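Local coordinates for putative capsular polysaccharide biosynthesis protein (Streptococcus pneumoniae serotype 4, PDB 6EWJ) that probably acts as a pyridoxal phosphate-dependent sugar aminotransferase in the biosynthesis of pneumococcal teichoic acid, at residues 82-87 and 103-108; 135-140 and 177-182. All coordinates share one frame; numbering follows the deposited sequence.

Contact 1 lies in the central sheet of a fold of the DegT/DnrJ/EryC1 aminotransferase family, contact 2 joins loops at the ends of its strands, and along the chain contact 1 is complete before contact 2 begins. Contact 1 pairs strands 82-86 and 103-107, the latter outermost in the sheet within this chain. Contact 2 joins the loops that follow strands 129-132 and 172-177, next in order across the same sheet, and sits about 5 Å from the centre of the folded chain. Their centres are about 18 Å apart, yet the two meet where CG of Pro86 packs on CG1 of Val135, 4.1 Å away. The sheet's flank thus adjoins the loops that present the cofactor-binding His179.

Contact 1: 82-87 and 103-108; sequences EVIVPA and TPVMVD
Strands 82-86 and 103-107 form the parallel pair of a beta-alpha-beta unit whose connecting helix is 92-99. The backbone ladder begins with Val83 N bonded to Thr103 O, and Val83 O then accepts from Val105 N. Val85 continues it, its N bonding to Val105 O and its O receiving Val107 N at 3.0 Å, a more bent bond with 141° at the hydrogen. Beyond the strand, Ala87 N adds a last bond to Val107 O at 2.9 Å.

On one face, Val105 lies between the side chains of Glu82 and Ile84. The extended Glu82 chain passes at a slant over the CG2 methyl of Val105, with CB nearest at 3.8 Å, while Val105 CB meets Ile84 CG1 at 3.9 Å. The Glu82 carboxylate finds its polar partner in Thr126, through OE1. Farther along, Ile84 CG2 touches Val107 CG2 at 3.6 Å. Because CG1 of Ile84 is anti to the carbonyl carbon (chi1 -74°), its two branches serve different neighbours, CG1 Val105 and CG2 Val107; helix 118-124 covers this side.

On the other face, Val85 CG2 lies alongside Met106 CG at 4.0 Å. Here Val83, Val85 and Pro104 pack on Ile97 of the connecting helix, giving the layered alpha/beta packing characteristic of the large domain of fold-type I PLP enzymes.

Contact 2: 135-140 and 177-182; sequences VELAGI and SAHALG
Two irregular loop backbones meet here, Gly139 and Ala180 approaching to 4.1 Å between their CA atoms, with Glu136 at the centre of an inverse gamma turn and Ser177 to Ala180 forming a type I beta turn. The His179 side chain reaches across to 135-140. With CG anti to the carbonyl carbon (chi1 -59°), the imidazole swings toward that loop, where ND1 accepts the backbone N-H of Ala138 at 3.1 Å, with 152° at the hydrogen. The donor lies close to the imidazole plane, at the ring edge. Leu137 runs alongside the same ring, its CD1 coming within 4.0 Å of CE1, and the CB of His179 rests 3.5 Å from Glu136 O.

A water joins the loops a second time: it accepts from His179 N at 2.7 Å and donates a weak bond to Glu136 O. Glu136 CB packs on Ala180 CB at 3.6 Å. The glutamate chain bends at chi2 (-63°), and CG passes 3.3 Å from Ser177 OG, which is hydrogen-bonded to Ser175 OG and Ser190 OG. The buried Glu136 carboxylate is held by Ser175 and Tyr144 at OE2 and by Cys142 N at OE1.

His179 binds pyridoxal 5'-phosphate, although the cofactor is absent here; the nearest side-chain atoms of His179 and cofactor-binding Tyr351 are about 3 Å apart. Accepting at ND1 implies that this nitrogen carries no proton, and the bond probably fixes the ring's rotation within the cofactor site.

Contact 1: 82-87 and 103-108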
ATOM      1  N   GLU A  82      22.462   9.771  -5.203  1.00 27.92           N
ATOM      2  CA  GLU A  82      22.791   9.359  -3.835  1.00 26.56           C
ATOM      3  C   GLU A  82      21.835   9.997  -2.823  1.00 24.90           C
ATOM      4  O   GLU A  82      21.348  11.141  -3.004  1.00 24.61           O
ATOM      5  CB  GLU A  82      24.231   9.720  -3.501  1.00 28.12           C
ATOM      6  CG  GLU A  82      25.229   8.878  -4.293  1.00 29.28           C
ATOM      7  CD  GLU A  82      26.666   9.291  -4.118  1.00 30.99           C
ATOM      8  OE1 GLU A  82      26.947  10.326  -3.446  1.00 31.55           O
ATOM      9  OE2 GLU A  82      27.532   8.558  -4.651  1.00 32.13           O
ATOM     10  N   VAL A  83      21.467   9.207  -1.821  1.00 23.24           N
ATOM     11  CA  VAL A  83      20.620   9.684  -0.727  1.00 22.35           C
ATOM     12  C   VAL A  83      21.293   9.359   0.563  1.00 21.88           C
ATOM     13  O   VAL A  83      21.608   8.207   0.825  1.00 21.80           O
ATOM     14  CB  VAL A  83      19.212   9.044  -0.698  1.00 21.12           C
ATOM     15  CG1 VAL A  83      18.386   9.611   0.455  1.00 20.32           C
ATOM     16  CG2 VAL A  83      18.529   9.252  -2.013  1.00 21.32           C
ATOM     17  N   ILE A  84      21.493  10.375   1.381  1.00 21.85           N
ATOM     18  CA  ILE A  84      22.184  10.194   2.631  1.00 21.78           C
ATOM     19  C   ILE A  84      21.204   9.845   3.752  1.00 20.91           C
ATOM     20  O   ILE A  84      20.177  10.510   3.930  1.00 21.01           O
ATOM     21  CB  ILE A  84      23.013  11.447   2.993  1.00 22.62           C
ATOM     22  CG1 ILE A  84      24.250  11.497   2.104  1.00 23.62           C
ATOM     23  CG2 ILE A  84      23.393  11.428   4.449  1.00 22.13           C
ATOM     24  CD1 ILE A  84      25.072  12.757   2.165  1.00 24.64           C
ATOM     25  N   VAL A  85      21.563   8.842   4.532  1.00 20.71           N
ATOM     26  CA  VAL A  85      20.805   8.422   5.688  1.00 20.11           C
ATOM     27  C   VAL A  85      21.763   8.144   6.855  1.00 20.64           C
ATOM     28  O   VAL A  85      22.906   7.774   6.628  1.00 20.48           O
ATOM     29  CB  VAL A  85      20.008   7.138   5.460  1.00 20.04           C
ATOM     30  CG1 VAL A  85      18.967   7.376   4.406  1.00 20.01           C
ATOM     31  CG2 VAL A  85      20.890   5.947   5.037  1.00 19.99           C
ATOM     32  N   PRO A  86      21.275   8.263   8.101  1.00 20.52           N
ATOM     33  CA  PRO A  86      22.118   7.810   9.199  1.00 20.87           C
ATOM     34  C   PRO A  86      22.335   6.319   9.212  1.00 21.25           C
ATOM     35  O   PRO A  86      21.470   5.561   8.750  1.00 20.41           O
ATOM     36  CB  PRO A  86      21.347   8.249  10.443  1.00 20.75           C
ATOM     37  CG  PRO A  86      20.305   9.244   9.989  1.00 20.34           C
ATOM     38  CD  PRO A  86      20.008   8.838   8.572  1.00 20.13           C
ATOM     39  N   ALA A  87      23.506   5.911   9.730  1.00 21.44           N
ATOM     40  CA  ALA A  87      23.824   4.500   9.940  1.00 21.87           C
ATOM     41  C   ALA A  87      22.963   3.912  11.061  1.00 22.15           C
ATOM     42  O   ALA A  87      22.670   2.698  11.050  1.00 21.61           O
ATOM     43  CB  ALA A  87      25.299   4.333  10.217  1.00 22.93           C
ATOM     44  N   THR A 103      21.251   5.207  -4.723  1.00 24.62           N
ATOM     45  CA  THR A 103      22.319   4.628  -3.925  1.00 24.82           C
ATOM     46  C   THR A 103      22.287   5.191  -2.515  1.00 24.55           C
ATOM     47  O   THR A 103      22.461   6.406  -2.322  1.00 25.56           O
ATOM     48  CB  THR A 103      23.684   4.905  -4.561  1.00 26.07           C
ATOM     49  OG1 THR A 103      23.659   4.485  -5.924  1.00 27.06           O
ATOM     50  CG2 THR A 103      24.807   4.126  -3.828  1.00 26.21           C
ATOM     51  N   PRO A 104      22.031   4.330  -1.507  1.00 23.76           N
ATOM     52  CA  PRO A 104      22.135   4.868  -0.136  1.00 23.10           C
ATOM     53  C   PRO A 104      23.579   5.205   0.219  1.00 24.21           C
ATOM     54  O   PRO A 104      24.484   4.497  -0.220  1.00 24.00           O
ATOM     55  CB  PRO A 104      21.663   3.710   0.737  1.00 22.37           C
ATOM     56  CG  PRO A 104      20.966   2.751  -0.217  1.00 22.31           C
ATOM     57  CD  PRO A 104      21.658   2.908  -1.525  1.00 22.92           C
ATOM     58  N   VAL A 105      23.777   6.308   0.946  1.00 23.75           N
ATOM     59  CA  VAL A 105      25.046   6.684   1.509  1.00 24.58           C
ATOM     60  C   VAL A 105      24.827   6.886   3.016  1.00 24.43           C
ATOM     61  O   VAL A 105      24.084   7.767   3.426  1.00 24.36           O
ATOM     62  CB  VAL A 105      25.571   8.006   0.911  1.00 25.22           C
ATOM     63  CG1 VAL A 105      26.868   8.404   1.571  1.00 26.07           C
ATOM     64  CG2 VAL A 105      25.776   7.887  -0.579  1.00 25.72           C
ATOM     65  N   MET A 106      25.462   6.057   3.833  1.00 24.09           N
ATOM     66  CA  MET A 106      25.261   6.083   5.272  1.00 22.92           C
ATOM     67  C   MET A 106      26.311   6.970   5.911  1.00 23.14           C
ATOM     68  O   MET A 106      27.455   7.037   5.417  1.00 23.71           O
ATOM     69  CB  MET A 106      25.341   4.659   5.841  1.00 23.04           C
ATOM     70  CG  MET A 106      24.261   3.738   5.298  1.00 23.14           C
ATOM     71  SD  MET A 106      24.251   2.151   6.161  1.00 23.17           S
ATOM     72  CE  MET A 106      23.223   1.274   4.985  1.00 23.22           C
ATOM     73  N   VAL A 107      25.906   7.639   6.985  1.00 22.06           N
ATOM     74  CA  VAL A 107      26.797   8.539   7.728  1.00 22.81           C
ATOM     75  C   VAL A 107      26.756   8.145   9.201  1.00 21.96           C
ATOM     76  O   VAL A 107      25.685   7.895   9.740  1.00 20.43           O
ATOM     77  CB  VAL A 107      26.390  10.005   7.554  1.00 23.18           C
ATOM     78  CG1 VAL A 107      27.292  10.919   8.361  1.00 24.05           C
ATOM     79  CG2 VAL A 107      26.459  10.401   6.087  1.00 23.66           C
ATOM     80  N   ASP A 108      27.936   8.112   9.836  1.00 21.96           N
ATOM     81  CA  ASP A 108      28.038   7.729  11.230  1.00 21.81           C
ATOM     82  C   ASP A 108      27.441   8.808  12.115  1.00 22.47           C
ATOM     83  O   ASP A 108      27.253   9.961  11.675  1.00 23.50           O
ATOM     84  CB  ASP A 108      29.504   7.447  11.660  1.00 22.12           C
ATOM     85  CG  ASP A 108      29.596   6.513  12.847  1.00 21.56           C
ATOM     86  OD1 ASP A 108      28.551   5.960  13.293  1.00 20.61           O
ATOM     87  OD2 ASP A 108      30.721   6.279  13.325  1.00 21.95           O
TER

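Contact 2: 135-140 and 177-182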
ATOM      1  N   VAL A 135      16.594  11.227  10.785  1.00 18.97           N
ATOM      2  CA  VAL A 135      15.548  10.585  11.545  1.00 18.32           C
ATOM      3  C   VAL A 135      15.359  11.252  12.897  1.00 18.15           C
ATOM      4  O   VAL A 135      16.339  11.502  13.638  1.00 18.10           O
ATOM      5  CB  VAL A 135      15.797   9.068  11.724  1.00 18.24           C
ATOM      6  CG1 VAL A 135      17.074   8.759  12.469  1.00 19.14           C
ATOM      7  CG2 VAL A 135      14.658   8.392  12.452  1.00 18.00           C
ATOM      8  N   GLU A 136      14.112  11.510  13.237  1.00 17.70           N
ATOM      9  CA  GLU A 136      13.788  12.221  14.441  1.00 18.03           C
ATOM     10  C   GLU A 136      13.565  11.146  15.517  1.00 17.94           C
ATOM     11  O   GLU A 136      12.462  10.857  15.964  1.00 17.85           O
ATOM     12  CB  GLU A 136      12.586  13.149  14.266  1.00 18.55           C
ATOM     13  CG  GLU A 136      12.454  13.848  12.932  1.00 19.09           C
ATOM     14  CD  GLU A 136      13.574  14.807  12.559  1.00 20.33           C
ATOM     15  OE1 GLU A 136      14.542  15.034  13.328  1.00 20.76           O
ATOM     16  OE2 GLU A 136      13.475  15.331  11.417  1.00 22.26           O
ATOM     17  N   LEU A 137      14.675  10.536  15.931  1.00 18.06           N
ATOM     18  CA  LEU A 137      14.611   9.341  16.755  1.00 18.12           C
ATOM     19  C   LEU A 137      13.924   9.599  18.082  1.00 18.22           C
ATOM     20  O   LEU A 137      14.287  10.552  18.801  1.00 18.38           O
ATOM     21  CB  LEU A 137      15.998   8.794  17.032  1.00 18.76           C
ATOM     22  CG  LEU A 137      16.013   7.440  17.737  1.00 19.61           C
ATOM     23  CD1 LEU A 137      15.623   6.308  16.788  1.00 19.18           C
ATOM     24  CD2 LEU A 137      17.429   7.181  18.259  1.00 20.55           C
ATOM     25  N   ALA A 138      12.998   8.699  18.435  1.00 17.56           N
ATOM     26  CA  ALA A 138      12.223   8.744  19.653  1.00 18.26           C
ATOM     27  C   ALA A 138      11.326   9.985  19.811  1.00 18.50           C
ATOM     28  O   ALA A 138      10.660  10.129  20.828  1.00 19.39           O
ATOM     29  CB  ALA A 138      13.129   8.583  20.854  1.00 18.75           C
ATOM     30  N   GLY A 139      11.297  10.848  18.806  1.00 18.64           N
ATOM     31  CA  GLY A 139      10.562  12.140  18.818  1.00 19.17           C
ATOM     32  C   GLY A 139      11.470  13.348  18.894  1.00 20.09           C
ATOM     33  O   GLY A 139      11.037  14.497  18.741  1.00 20.15           O
ATOM     34  N   ILE A 140      12.738  13.093  19.116  1.00 20.61           N
ATOM     35  CA  ILE A 140      13.732  14.140  19.233  1.00 21.89           C
ATOM     36  C   ILE A 140      14.152  14.601  17.820  1.00 21.69           C
ATOM     37  O   ILE A 140      14.694  13.820  17.051  1.00 20.52           O
ATOM     38  CB  ILE A 140      14.952  13.604  19.998  1.00 22.83           C
ATOM     39  CG1 ILE A 140      14.502  13.053  21.369  1.00 23.60           C
ATOM     40  CG2 ILE A 140      15.991  14.703  20.183  1.00 24.03           C
ATOM     41  CD1 ILE A 140      15.479  12.088  21.988  1.00 24.15           C
ATOM     42  N   SER A 177      10.007  11.568  10.195  1.00 18.35           N
ATOM     43  CA  SER A 177       9.283  11.854  11.453  1.00 18.16           C
ATOM     44  C   SER A 177       8.292  10.761  11.869  1.00 17.37           C
ATOM     45  O   SER A 177       7.246  11.022  12.465  1.00 17.58           O
ATOM     46  CB  SER A 177       8.575  13.193  11.350  1.00 19.10           C
ATOM     47  OG  SER A 177       9.517  14.236  11.466  1.00 20.23           O
ATOM     48  N   ALA A 178       8.630   9.523  11.596  1.00 17.06           N
ATOM     49  CA  ALA A 178       7.787   8.443  12.034  1.00 17.11           C
ATOM     50  C   ALA A 178       7.517   8.567  13.558  1.00 17.43           C
ATOM     51  O   ALA A 178       6.449   8.230  14.006  1.00 17.14           O
ATOM     52  CB  ALA A 178       8.399   7.085  11.655  1.00 17.04           C
ATOM     53  N   HIS A 179       8.531   8.958  14.325  1.00 18.39           N
ATOM     54  CA  HIS A 179       8.444   8.999  15.753  1.00 19.12           C
ATOM     55  C   HIS A 179       8.069  10.368  16.285  1.00 19.70           C
ATOM     56  O   HIS A 179       8.036  10.549  17.495  1.00 20.75           O
ATOM     57  CB  HIS A 179       9.793   8.621  16.368  1.00 20.25           C
ATOM     58  CG  HIS A 179      10.299   7.266  15.988  1.00 19.81           C
ATOM     59  ND1 HIS A 179      11.539   6.830  16.379  1.00 20.65           N
ATOM     60  CD2 HIS A 179       9.745   6.238  15.299  1.00 20.59           C
ATOM     61  CE1 HIS A 179      11.743   5.601  15.941  1.00 20.65           C
ATOM     62  NE2 HIS A 179      10.665   5.209  15.279  1.00 19.75           N
ATOM     63  N   ALA A 180       7.771  11.326  15.406  1.00 19.26           N
ATOM     64  CA  ALA A 180       7.832  12.752  15.776  1.00 19.37           C
ATOM     65  C   ALA A 180       6.598  13.583  15.474  1.00 19.73           C
ATOM     66  O   ALA A 180       6.665  14.818  15.532  1.00 19.67           O
ATOM     67  CB  ALA A 180       9.080  13.404  15.200  1.00 19.31           C
ATOM     68  N   LEU A 181       5.441  12.940  15.255  1.00 20.14           N
ATOM     69  CA  LEU A 181       4.229  13.756  15.144  1.00 20.66           C
ATOM     70  C   LEU A 181       3.995  14.497  16.476  1.00 21.54           C
ATOM     71  O   LEU A 181       3.892  13.850  17.544  1.00 21.36           O
ATOM     72  CB  LEU A 181       3.025  12.945  14.806  1.00 20.61           C
ATOM     73  CG  LEU A 181       1.741  13.785  14.633  1.00 20.95           C
ATOM     74  CD1 LEU A 181       1.783  14.665  13.377  1.00 20.64           C
ATOM     75  CD2 LEU A 181       0.559  12.830  14.627  1.00 20.92           C
ATOM     76  N   GLY A 182       3.941  15.843  16.400  1.00 21.76           N
ATOM     77  CA  GLY A 182       3.794  16.684  17.575  1.00 22.12           C
ATOM     78  C   GLY A 182       5.066  17.148  18.267  1.00 22.93           C
ATOM     79  O   GLY A 182       4.989  17.868  19.235  1.00 23.16           O
TER
HETATM   80  O   HOH W   1      11.066   9.520  13.602  1.00 25.44           O